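Local coordinates for anopheles Plasmodium-responsive Leucine-rich repeat protein 1 (Anopheles gambiae, PDB 3OJA) that probably acts in the mosquito response to Plasmodium, through a leucine-rich repeat solenoid and a helical region that pairs with the chain of another protein, at residues S222-R227 / H241-D246; R325-Y330 / T346-T351; R491-P496 / T512-R517. All coordinates share one frame; numbering follows the deposited sequence.

Overall arrangement
Contacts 1 and 2 join neighbouring turns of the leucine-rich repeat solenoid. Contact 3 lies in the helical region beyond it. Contact 2 pairs two strands by regular parallel backbone bonds. Contact 1 joins turns after their main strands, by one asparagine side-chain bond and one backbone bond. All three are partly buried; contacts 1 and 2 carry an N-linked sugar. Contact 3 has no hydrogen bond between its segments; it is side-chain packing, with polar ends that reach another protein. Contacts 1 and 3 come within about 7 Å at their nearest atoms. N264 bonds to L244 of contact 1 by its side chain and to R494 of contact 3 by its backbone, so one residue links the two.

Contact 1. Residues S222-R227 / H241-D246; sequences SINVVR and HNNLTD. With NAG (2-acetamido-2-deoxy-beta-D-glucopyranose), chain G.
The asparagine that recurs in leucine-rich repeats is N242 here, and it joins its own turn to I223 of the turn before. Its OD1 accepts I223 N at 2.8 Å in a nearly straight bond (171°). The donor is tilted 22° from the carbonyl plane. N242 ND2 turns to the backbone O atoms of L239 and A218, so the amide is held at both ends. In return, N243 N gives a more bent bond to I223 O at 3.0 Å. L244 CD2 packs 4.3 Å from V226 CG2.

The outer side is polar. N243 has CG anti to its backbone N (chi1 -163°), and its ND2 is bonded to C1 of the sugar. N224 ND2 donates to the ring O5 of this sugar at 3.0 Å, so the glycan leans on the neighbouring turn. A water accepts from N243 ND2 at 2.6 Å and donates to S222 O and to sugar O7.

V226 also touches W249, and L244 N bonds to N264 OD1 of the following turn. Residues 241-246 lie in the loop between strands 236-238 and 258-260, while strand 225-227 pairs with strand 206-208, where I223 packs on L207.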
loop_
_atom_site.group_PDB
_atom_site.type_symbol
_atom_site.label_atom_id
_atom_site.label_comp_id
_atom_site.label_asym_id
_atom_site.label_seq_id
_atom_site.Cartn_x
_atom_site.Cartn_y
_atom_site.Cartn_z
ATOM N N SER B 222 1.548 -16.058 -6.820
ATOM C CA SER B 222 1.683 -15.623 -5.466
ATOM C C SER B 222 2.954 -16.149 -4.833
ATOM O O SER B 222 2.929 -16.681 -3.765
ATOM C CB SER B 222 0.555 -16.173 -4.649
ATOM O OG SER B 222 -0.639 -16.150 -5.363
ATOM N N ILE B 223 4.090 -15.990 -5.450
ATOM C CA ILE B 223 5.280 -16.654 -4.950
ATOM C C ILE B 223 5.785 -15.950 -3.682
ATOM O O ILE B 223 5.817 -14.717 -3.628
ATOM C CB ILE B 223 6.347 -16.673 -6.070
ATOM C CG1 ILE B 223 5.843 -17.488 -7.235
ATOM C CG2 ILE B 223 7.582 -17.220 -5.603
ATOM C CD1 ILE B 223 6.638 -17.319 -8.456
ATOM N N ASN B 224 6.149 -16.700 -2.656
ATOM C CA ASN B 224 6.821 -16.086 -1.515
ATOM C C ASN B 224 8.097 -16.790 -1.218
ATOM O O ASN B 224 8.818 -16.350 -0.344
ATOM C CB ASN B 224 5.988 -15.998 -0.189
ATOM C CG ASN B 224 5.290 -17.320 0.176
ATOM O OD1 ASN B 224 5.742 -18.437 -0.199
ATOM N ND2 ASN B 224 4.142 -17.212 0.877
ATOM N N VAL B 225 8.370 -17.891 -1.899
ATOM C CA VAL B 225 9.560 -18.662 -1.595
ATOM C C VAL B 225 10.207 -19.044 -2.899
ATOM O O VAL B 225 9.540 -19.582 -3.763
ATOM C CB VAL B 225 9.218 -19.952 -0.840
ATOM C CG1 VAL B 225 10.448 -20.804 -0.743
ATOM C CG2 VAL B 225 8.653 -19.652 0.553
ATOM N N VAL B 226 11.488 -18.769 -3.064
ATOM C CA VAL B 226 12.210 -19.212 -4.237
ATOM C C VAL B 226 13.278 -20.229 -3.789
ATOM O O VAL B 226 13.936 -20.014 -2.771
ATOM C CB VAL B 226 12.941 -18.018 -4.899
ATOM C CG1 VAL B 226 13.690 -18.463 -6.153
ATOM C CG2 VAL B 226 12.014 -16.855 -5.133
ATOM N N ARG B 227 13.474 -21.311 -4.546
ATOM C CA ARG B 227 14.462 -22.335 -4.209
ATOM C C ARG B 227 15.077 -22.989 -5.451
ATOM O O ARG B 227 14.553 -22.861 -6.530
ATOM C CB ARG B 227 13.814 -23.403 -3.319
ATOM C CG ARG B 227 12.658 -24.124 -3.952
ATOM C CD ARG B 227 12.145 -25.370 -3.118
ATOM N NE ARG B 227 12.130 -26.535 -3.987
ATOM C CZ ARG B 227 11.043 -27.167 -4.414
ATOM N NH1 ARG B 227 9.828 -26.821 -3.998
ATOM N NH2 ARG B 227 11.175 -28.181 -5.252
ATOM N N HIS B 241 4.592 -8.772 -9.622
ATOM C CA HIS B 241 3.249 -9.246 -9.272
ATOM C C HIS B 241 3.259 -10.618 -8.519
ATOM O O HIS B 241 2.808 -11.652 -8.987
ATOM C CB HIS B 241 2.295 -9.182 -10.502
ATOM C CG HIS B 241 1.883 -7.784 -10.865
ATOM N ND1 HIS B 241 0.824 -7.124 -10.237
ATOM C CD2 HIS B 241 2.385 -6.901 -11.769
ATOM C CE1 HIS B 241 0.702 -5.914 -10.746
ATOM N NE2 HIS B 241 1.636 -5.745 -11.684
ATOM N N ASN B 242 3.784 -10.579 -7.312
ATOM C CA ASN B 242 3.868 -11.756 -6.474
ATOM C C ASN B 242 3.733 -11.394 -4.971
ATOM O O ASN B 242 3.316 -10.280 -4.636
ATOM C CB ASN B 242 5.169 -12.532 -6.796
ATOM C CG ASN B 242 4.991 -13.525 -7.988
ATOM O OD1 ASN B 242 4.358 -14.599 -7.854
ATOM N ND2 ASN B 242 5.574 -13.167 -9.154
ATOM N N ASN B 243 4.089 -12.351 -4.104
ATOM C CA ASN B 243 3.978 -12.248 -2.659
ATOM C C ASN B 243 5.347 -12.336 -1.950
ATOM O O ASN B 243 5.525 -12.959 -0.885
ATOM C CB ASN B 243 3.076 -13.383 -2.180
ATOM C CG ASN B 243 2.542 -13.149 -0.776
ATOM O OD1 ASN B 243 2.497 -11.978 -0.314
ATOM N ND2 ASN B 243 2.091 -14.247 -0.105
ATOM N N LEU B 244 6.335 -11.722 -2.567
ATOM C CA LEU B 244 7.708 -11.772 -2.033
ATOM C C LEU B 244 7.896 -10.807 -0.855
ATOM O O LEU B 244 7.402 -9.647 -0.868
ATOM C CB LEU B 244 8.739 -11.459 -3.128
ATOM C CG LEU B 244 8.921 -12.612 -4.096
ATOM C CD1 LEU B 244 9.792 -12.115 -5.209
ATOM C CD2 LEU B 244 9.504 -13.805 -3.399
ATOM N N THR B 245 8.595 -11.285 0.170
ATOM C CA THR B 245 8.772 -10.464 1.359
ATOM C C THR B 245 10.183 -10.450 1.809
ATOM O O THR B 245 10.507 -9.679 2.654
ATOM C CB THR B 245 7.858 -10.820 2.519
ATOM O OG1 THR B 245 7.759 -12.242 2.653
ATOM C CG2 THR B 245 6.492 -10.240 2.264
ATOM N N ASP B 246 11.046 -11.269 1.249
ATOM C CA ASP B 246 12.445 -11.039 1.489
ATOM C C ASP B 246 13.219 -11.177 0.167
ATOM O O ASP B 246 12.665 -11.630 -0.805
ATOM C CB ASP B 246 12.964 -11.999 2.558
ATOM C CG ASP B 246 13.299 -13.374 1.993
ATOM O OD1 ASP B 246 12.354 -14.078 1.455
ATOM O OD2 ASP B 246 14.541 -13.711 2.071
HETATM C C1 NAG G . 1.993 -14.006 1.278
HETATM C C2 NAG G . 0.614 -14.602 1.303
HETATM C C3 NAG G . 0.056 -14.848 2.700
HETATM C C4 NAG G . 1.063 -15.625 3.524
HETATM C C5 NAG G . 2.470 -15.004 3.400
HETATM C C6 NAG G . 3.508 -15.890 4.073
HETATM C C7 NAG G . -1.037 -14.067 -0.245
HETATM C C8 NAG G . -1.975 -13.030 -0.764
HETATM N N2 NAG G . -0.257 -13.633 0.742
HETATM O O3 NAG G . -1.205 -15.489 2.713
HETATM O O4 NAG G . 0.576 -15.651 4.861
HETATM O O5 NAG G . 2.867 -14.777 2.046
HETATM O O6 NAG G . 3.509 -17.199 3.524
HETATM O O7 NAG G . -0.990 -15.240 -0.688
HETATM O O HOH W 1 1.648 -16.624 -1.132
HETATM O O HOH W 2 9.501 -13.974 0.502
HETATM O O HOH W 3 11.361 -16.394 1.323
#

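Contact 2. Residues R325-Y330 / T346-T351; sequences RLENLY and TLKNLT. With NAG (2-acetamido-2-deoxy-beta-D-glucopyranose), chain I.
L347 CD2 is a bump that fits between L326 CB and L329 CB, 4.0 Å and 3.4 Å away. L326 and L347 come just before parallel strands 328-330 and 349-351, the last two of the leucine-rich repeat solenoid in this chain; L329 lies within the first. The strand axes are 4.7 Å apart. L329 uses both its N-H and its C=O on strand 349-351: L329 N to N349 O, and T351 N to L329 O. On the leucine face, L329 and L350 run alongside each other, and L350 CD1 rests 3.8 Å from L329 CB. Both have CG anti to the backbone N (chi1 near 180°), which sends the branches the same way.

The other face carries N328 beside N349 and Y330 beside T351. The amide planes of N328 and N349 are nearly parallel, 8° apart, and N328 OD1 lies against N349 CB. T351 OG1 meets the edge of the Y330 ring and bonds to D332. N349 carries the sugar on ND2.

At the start of the strands E327 O accepts N349 N, beginning the parallel pattern, and also K348 N. T346 OG1 donates to L326 O from above the carbonyl plane. K348 bends back, and its NZ donates to T346 O at 2.9 Å.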
loop_
_atom_site.group_PDB
_atom_site.type_symbol
_atom_site.label_atom_id
_atom_site.label_comp_id
_atom_site.label_asym_id
_atom_site.label_seq_id
_atom_site.Cartn_x
_atom_site.Cartn_y
_atom_site.Cartn_z
ATOM N N ARG B 325 26.179 6.406 -9.823
ATOM C CA ARG B 325 26.696 5.494 -10.818
ATOM C C ARG B 325 25.633 5.023 -11.800
ATOM O O ARG B 325 25.981 4.348 -12.797
ATOM C CB ARG B 325 27.329 4.283 -10.158
ATOM C CG ARG B 325 28.700 4.526 -9.683
ATOM C CD ARG B 325 29.255 3.303 -8.919
ATOM N NE ARG B 325 30.653 3.524 -8.598
ATOM C CZ ARG B 325 31.061 4.392 -7.676
ATOM N NH1 ARG B 325 30.162 5.031 -6.966
ATOM N NH2 ARG B 325 32.348 4.598 -7.429
ATOM N N LEU B 326 24.366 5.379 -11.566
ATOM C CA LEU B 326 23.280 4.907 -12.439
ATOM C C LEU B 326 23.110 5.733 -13.714
ATOM O O LEU B 326 23.632 6.810 -13.805
ATOM C CB LEU B 326 21.966 4.935 -11.671
ATOM C CG LEU B 326 21.927 4.098 -10.395
ATOM C CD1 LEU B 326 20.793 4.635 -9.462
ATOM C CD2 LEU B 326 21.835 2.591 -10.729
ATOM N N GLU B 327 22.357 5.208 -14.677
ATOM C CA GLU B 327 21.855 5.960 -15.831
ATOM C C GLU B 327 20.370 6.329 -15.687
ATOM O O GLU B 327 19.889 7.267 -16.279
ATOM C CB GLU B 327 22.045 5.146 -17.120
ATOM C CG GLU B 327 23.463 5.203 -17.613
ATOM C CD GLU B 327 23.825 4.162 -18.660
ATOM O OE1 GLU B 327 22.885 3.644 -19.344
ATOM O OE2 GLU B 327 25.059 3.895 -18.832
ATOM N N ASN B 328 19.627 5.575 -14.904
ATOM C CA ASN B 328 18.199 5.720 -14.904
ATOM C C ASN B 328 17.780 5.528 -13.455
ATOM O O ASN B 328 18.019 4.482 -12.881
ATOM C CB ASN B 328 17.583 4.602 -15.747
ATOM C CG ASN B 328 17.687 4.825 -17.239
ATOM O OD1 ASN B 328 16.718 5.180 -17.858
ATOM N ND2 ASN B 328 18.829 4.547 -17.827
ATOM N N LEU B 329 17.160 6.514 -12.838
ATOM C CA LEU B 329 16.843 6.402 -11.415
ATOM C C LEU B 329 15.457 6.967 -11.210
ATOM O O LEU B 329 15.201 8.147 -11.491
ATOM C CB LEU B 329 17.875 7.134 -10.550
ATOM C CG LEU B 329 17.553 7.099 -9.057
ATOM C CD1 LEU B 329 17.294 5.647 -8.635
ATOM C CD2 LEU B 329 18.608 7.736 -8.197
ATOM N N TYR B 330 14.537 6.116 -10.787
ATOM C CA TYR B 330 13.129 6.526 -10.700
ATOM C C TYR B 330 12.773 6.603 -9.214
ATOM O O TYR B 330 12.617 5.592 -8.579
ATOM C CB TYR B 330 12.247 5.527 -11.434
ATOM C CG TYR B 330 12.642 5.386 -12.889
ATOM C CD1 TYR B 330 12.548 6.452 -13.740
ATOM C CD2 TYR B 330 13.124 4.213 -13.386
ATOM C CE1 TYR B 330 12.916 6.387 -15.013
ATOM C CE2 TYR B 330 13.518 4.119 -14.708
ATOM C CZ TYR B 330 13.406 5.240 -15.527
ATOM O OH TYR B 330 13.779 5.226 -16.862
ATOM N N THR B 346 26.233 10.212 -13.454
ATOM C CA THR B 346 26.029 9.748 -14.807
ATOM C C THR B 346 24.571 9.615 -15.185
ATOM O O THR B 346 24.289 9.055 -16.207
ATOM C CB THR B 346 26.742 8.351 -15.083
ATOM O OG1 THR B 346 26.285 7.350 -14.174
ATOM C CG2 THR B 346 28.225 8.461 -14.961
ATOM N N LEU B 347 23.634 10.139 -14.419
ATOM C CA LEU B 347 22.228 9.926 -14.713
ATOM C C LEU B 347 21.830 10.595 -16.023
ATOM O O LEU B 347 22.265 11.690 -16.309
ATOM C CB LEU B 347 21.387 10.466 -13.566
ATOM C CG LEU B 347 21.375 9.652 -12.259
ATOM C CD1 LEU B 347 21.069 10.458 -11.053
ATOM C CD2 LEU B 347 20.399 8.507 -12.295
ATOM N N LYS B 348 21.022 9.936 -16.845
ATOM C CA LYS B 348 20.433 10.587 -18.022
ATOM C C LYS B 348 18.932 10.652 -17.842
ATOM O O LYS B 348 18.248 11.436 -18.499
ATOM C CB LYS B 348 20.708 9.826 -19.300
ATOM C CG LYS B 348 22.044 9.106 -19.359
ATOM C CD LYS B 348 23.271 9.947 -19.783
ATOM C CE LYS B 348 24.505 8.963 -20.020
ATOM N NZ LYS B 348 25.163 8.225 -18.792
ATOM N N ASN B 349 18.431 9.838 -16.924
ATOM C CA ASN B 349 17.020 9.793 -16.631
ATOM C C ASN B 349 16.673 9.748 -15.155
ATOM O O ASN B 349 17.086 8.837 -14.456
ATOM C CB ASN B 349 16.442 8.604 -17.298
ATOM C CG ASN B 349 15.418 8.989 -18.198
ATOM O OD1 ASN B 349 14.332 9.458 -17.755
ATOM N ND2 ASN B 349 15.759 8.961 -19.507
ATOM N N LEU B 350 15.923 10.720 -14.663
ATOM C CA LEU B 350 15.729 10.815 -13.234
ATOM C C LEU B 350 14.297 11.200 -13.043
ATOM O O LEU B 350 13.898 12.126 -13.686
ATOM C CB LEU B 350 16.671 11.880 -12.671
ATOM C CG LEU B 350 16.648 12.093 -11.139
ATOM C CD1 LEU B 350 16.846 10.768 -10.449
ATOM C CD2 LEU B 350 17.683 13.127 -10.586
ATOM N N THR B 351 13.499 10.512 -12.213
ATOM C CA THR B 351 12.138 11.013 -11.873
ATOM C C THR B 351 12.006 11.392 -10.405
ATOM O O THR B 351 12.423 10.631 -9.559
ATOM C CB THR B 351 11.013 9.980 -12.137
ATOM O OG1 THR B 351 11.294 8.745 -11.433
ATOM C CG2 THR B 351 10.878 9.730 -13.568
HETATM C C1 NAG I . 14.743 9.464 -20.438
HETATM C C2 NAG I . 14.982 10.485 -21.553
HETATM C C3 NAG I . 13.594 11.101 -21.826
HETATM C C4 NAG I . 12.540 9.992 -21.897
HETATM C C5 NAG I . 12.267 9.476 -20.505
HETATM C C6 NAG I . 11.693 8.045 -20.292
HETATM C C7 NAG I . 16.423 12.529 -21.722
HETATM C C8 NAG I . 17.810 13.045 -21.424
HETATM N N2 NAG I . 16.049 11.390 -21.094
HETATM O O3 NAG I . 13.560 11.959 -22.963
HETATM O O4 NAG I . 11.345 10.581 -22.273
HETATM O O5 NAG I . 13.474 9.694 -19.804
HETATM O O6 NAG I . 12.218 7.373 -19.107
HETATM O O7 NAG I . 15.714 13.178 -22.512
#

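Contact 3. Residues R491-P496 / T512-R517; sequences RRYRLP and THLKER
Y493 lies against the turn of helix that carries H513, L514 and R517, and its side chain meets each of them in order. CB is 3.5 Å from H513 CD2. CG and CD1 stay near the same imidazole carbon, with CG at 3.7 Å from H513 CD2. The two rings are oblique, their planes 46° apart. CG stands anti to the carbonyl carbon (chi1 -62°), which carries the phenol past H513 toward L514.

Further out, L514 CD2 sits over one face of the ring, in a CH-pi contact 3.9 Å from the centroid. Its nearest ring atoms are CZ and CE1, with CZ at 3.7 Å from L514 CD2. Y493 CE1 is also 4.2 Å from R517 NH1, and the guanidinium plane stands almost at a right angle to the ring. The chain of R517 bends at chi3 (63°) to bring it there. On the opposite face of the phenol is R492 CB.

The setting is the helical region within the LRIM1-type dimerization domain. Helix 456-492 ends here in a Schellman motif, with R494 at positive phi as its C-prime residue and R494 N bonded to R491 O. The chain then turns back into helix 503-579. R494 forms a salt bridge to E265 of the repeat solenoid and also bonds to backbone O atoms of N264 and N287.

At the tip, Y493 OH is 3.9 Å from L514 CD2. The hydroxyl bonds to an acidic side chain of the other protein chain, and R517 NH2 makes a salt bridge to an acidic side chain there too. Beside the ring, L495 adds a second apolar touch: its CD1 is 3.8 Å from H513 CB, and its CD2 lies obliquely against the imidazole.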
loop_
_atom_site.group_PDB
_atom_site.type_symbol
_atom_site.label_atom_id
_atom_site.label_comp_id
_atom_site.label_asym_id
_atom_site.label_seq_id
_atom_site.Cartn_x
_atom_site.Cartn_y
_atom_site.Cartn_z
ATOM N N ARG B 491 -4.558 -3.377 4.799
ATOM C CA ARG B 491 -3.149 -3.414 4.541
ATOM C C ARG B 491 -2.946 -4.123 3.225
ATOM O O ARG B 491 -2.195 -3.653 2.394
ATOM C CB ARG B 491 -2.413 -4.096 5.679
ATOM C CG ARG B 491 -2.262 -3.191 6.861
ATOM C CD ARG B 491 -1.751 -3.897 8.091
ATOM N NE ARG B 491 -1.867 -2.933 9.160
ATOM C CZ ARG B 491 -0.947 -2.034 9.465
ATOM N NH1 ARG B 491 0.206 -2.025 8.817
ATOM N NH2 ARG B 491 -1.188 -1.152 10.415
ATOM N N ARG B 492 -3.653 -5.242 3.033
ATOM C CA ARG B 492 -3.502 -6.035 1.843
ATOM C C ARG B 492 -3.741 -5.245 0.564
ATOM O O ARG B 492 -3.017 -5.444 -0.380
ATOM C CB ARG B 492 -4.426 -7.239 1.854
ATOM C CG ARG B 492 -4.036 -8.355 0.853
ATOM C CD ARG B 492 -5.222 -9.290 0.606
ATOM N NE ARG B 492 -4.989 -10.268 -0.479
ATOM C CZ ARG B 492 -5.716 -11.380 -0.687
ATOM N NH1 ARG B 492 -6.756 -11.695 0.104
ATOM N NH2 ARG B 492 -5.395 -12.183 -1.707
ATOM N N TYR B 493 -4.746 -4.376 0.532
ATOM C CA TYR B 493 -5.114 -3.671 -0.686
ATOM C C TYR B 493 -4.567 -2.277 -0.668
ATOM O O TYR B 493 -4.950 -1.432 -1.425
ATOM C CB TYR B 493 -6.641 -3.700 -0.908
ATOM C CG TYR B 493 -7.148 -5.118 -1.080
ATOM C CD1 TYR B 493 -6.791 -5.856 -2.196
ATOM C CD2 TYR B 493 -7.921 -5.755 -0.107
ATOM C CE1 TYR B 493 -7.191 -7.126 -2.353
ATOM C CE2 TYR B 493 -8.320 -7.083 -0.264
ATOM C CZ TYR B 493 -7.944 -7.747 -1.397
ATOM O OH TYR B 493 -8.313 -9.058 -1.636
ATOM N N ARG B 494 -3.652 -2.019 0.223
ATOM C CA ARG B 494 -3.014 -0.711 0.300
ATOM C C ARG B 494 -3.972 0.449 0.414
ATOM O O ARG B 494 -3.705 1.523 -0.089
ATOM C CB ARG B 494 -2.107 -0.517 -0.886
ATOM C CG ARG B 494 -1.052 -1.588 -0.897
ATOM C CD ARG B 494 -0.339 -1.739 -2.165
ATOM N NE ARG B 494 0.567 -2.862 -2.056
ATOM C CZ ARG B 494 1.674 -3.027 -2.778
ATOM N NH1 ARG B 494 2.021 -2.081 -3.647
ATOM N NH2 ARG B 494 2.418 -4.134 -2.627
ATOM N N LEU B 495 -5.067 0.243 1.135
ATOM C CA LEU B 495 -6.030 1.283 1.394
ATOM C C LEU B 495 -5.586 2.118 2.608
ATOM O O LEU B 495 -4.980 1.623 3.539
ATOM C CB LEU B 495 -7.373 0.620 1.638
ATOM C CG LEU B 495 -7.856 -0.165 0.426
ATOM C CD1 LEU B 495 -9.141 -0.955 0.686
ATOM C CD2 LEU B 495 -8.083 0.795 -0.741
ATOM N N PRO B 496 -5.902 3.403 2.612
ATOM C CA PRO B 496 -5.470 4.152 3.783
ATOM C C PRO B 496 -6.574 4.077 4.806
ATOM O O PRO B 496 -7.714 4.239 4.408
ATOM C CB PRO B 496 -5.351 5.571 3.235
ATOM C CG PRO B 496 -6.181 5.567 1.901
ATOM C CD PRO B 496 -6.779 4.207 1.750
ATOM N N THR B 512 -15.569 -1.454 -1.548
ATOM C CA THR B 512 -15.677 -0.509 -2.636
ATOM C C THR B 512 -14.451 -0.712 -3.491
ATOM O O THR B 512 -14.544 -0.748 -4.721
ATOM C CB THR B 512 -15.818 0.968 -2.109
ATOM O OG1 THR B 512 -17.180 1.191 -1.721
ATOM C CG2 THR B 512 -15.390 2.004 -3.141
ATOM N N HIS B 513 -13.296 -0.857 -2.841
ATOM C CA HIS B 513 -12.053 -1.147 -3.585
ATOM C C HIS B 513 -12.195 -2.418 -4.482
ATOM O O HIS B 513 -11.902 -2.352 -5.669
ATOM C CB HIS B 513 -10.831 -1.313 -2.677
ATOM C CG HIS B 513 -9.608 -1.746 -3.427
ATOM N ND1 HIS B 513 -9.005 -0.950 -4.384
ATOM C CD2 HIS B 513 -8.895 -2.895 -3.395
ATOM C CE1 HIS B 513 -7.965 -1.588 -4.884
ATOM N NE2 HIS B 513 -7.875 -2.769 -4.302
ATOM N N LEU B 514 -12.641 -3.543 -3.909
ATOM C CA LEU B 514 -12.759 -4.766 -4.681
ATOM C C LEU B 514 -13.689 -4.619 -5.872
ATOM O O LEU B 514 -13.333 -5.121 -6.945
ATOM C CB LEU B 514 -13.197 -5.913 -3.820
ATOM C CG LEU B 514 -12.101 -6.086 -2.797
ATOM C CD1 LEU B 514 -12.544 -7.059 -1.740
ATOM C CD2 LEU B 514 -10.724 -6.523 -3.445
ATOM N N LYS B 515 -14.830 -3.922 -5.698
ATOM C CA LYS B 515 -15.856 -3.790 -6.712
ATOM C C LYS B 515 -15.398 -2.916 -7.878
ATOM O O LYS B 515 -15.661 -3.216 -9.053
ATOM C CB LYS B 515 -17.091 -3.190 -6.099
ATOM C CG LYS B 515 -18.005 -4.239 -5.489
ATOM C CD LYS B 515 -19.322 -3.675 -4.932
ATOM C CE LYS B 515 -19.140 -2.592 -3.843
ATOM N NZ LYS B 515 -20.384 -2.338 -3.077
ATOM N N GLU B 516 -14.699 -1.835 -7.540
ATOM C CA GLU B 516 -14.079 -0.990 -8.525
ATOM C C GLU B 516 -13.060 -1.793 -9.284
ATOM O O GLU B 516 -13.018 -1.700 -10.503
ATOM C CB GLU B 516 -13.437 0.260 -7.903
ATOM C CG GLU B 516 -14.493 1.126 -7.263
ATOM C CD GLU B 516 -14.086 2.567 -6.919
ATOM O OE1 GLU B 516 -12.885 2.865 -6.584
ATOM O OE2 GLU B 516 -15.041 3.400 -6.960
ATOM N N ARG B 517 -12.253 -2.587 -8.579
ATOM C CA ARG B 517 -11.206 -3.333 -9.220
ATOM C C ARG B 517 -11.784 -4.344 -10.155
ATOM O O ARG B 517 -11.365 -4.376 -11.263
ATOM C CB ARG B 517 -10.277 -4.004 -8.227
ATOM C CG ARG B 517 -8.995 -4.539 -8.845
ATOM C CD ARG B 517 -8.230 -5.255 -7.827
ATOM N NE ARG B 517 -8.921 -6.419 -7.299
ATOM C CZ ARG B 517 -8.301 -7.408 -6.672
ATOM N NH1 ARG B 517 -6.996 -7.337 -6.537
ATOM N NH2 ARG B 517 -8.951 -8.451 -6.190
#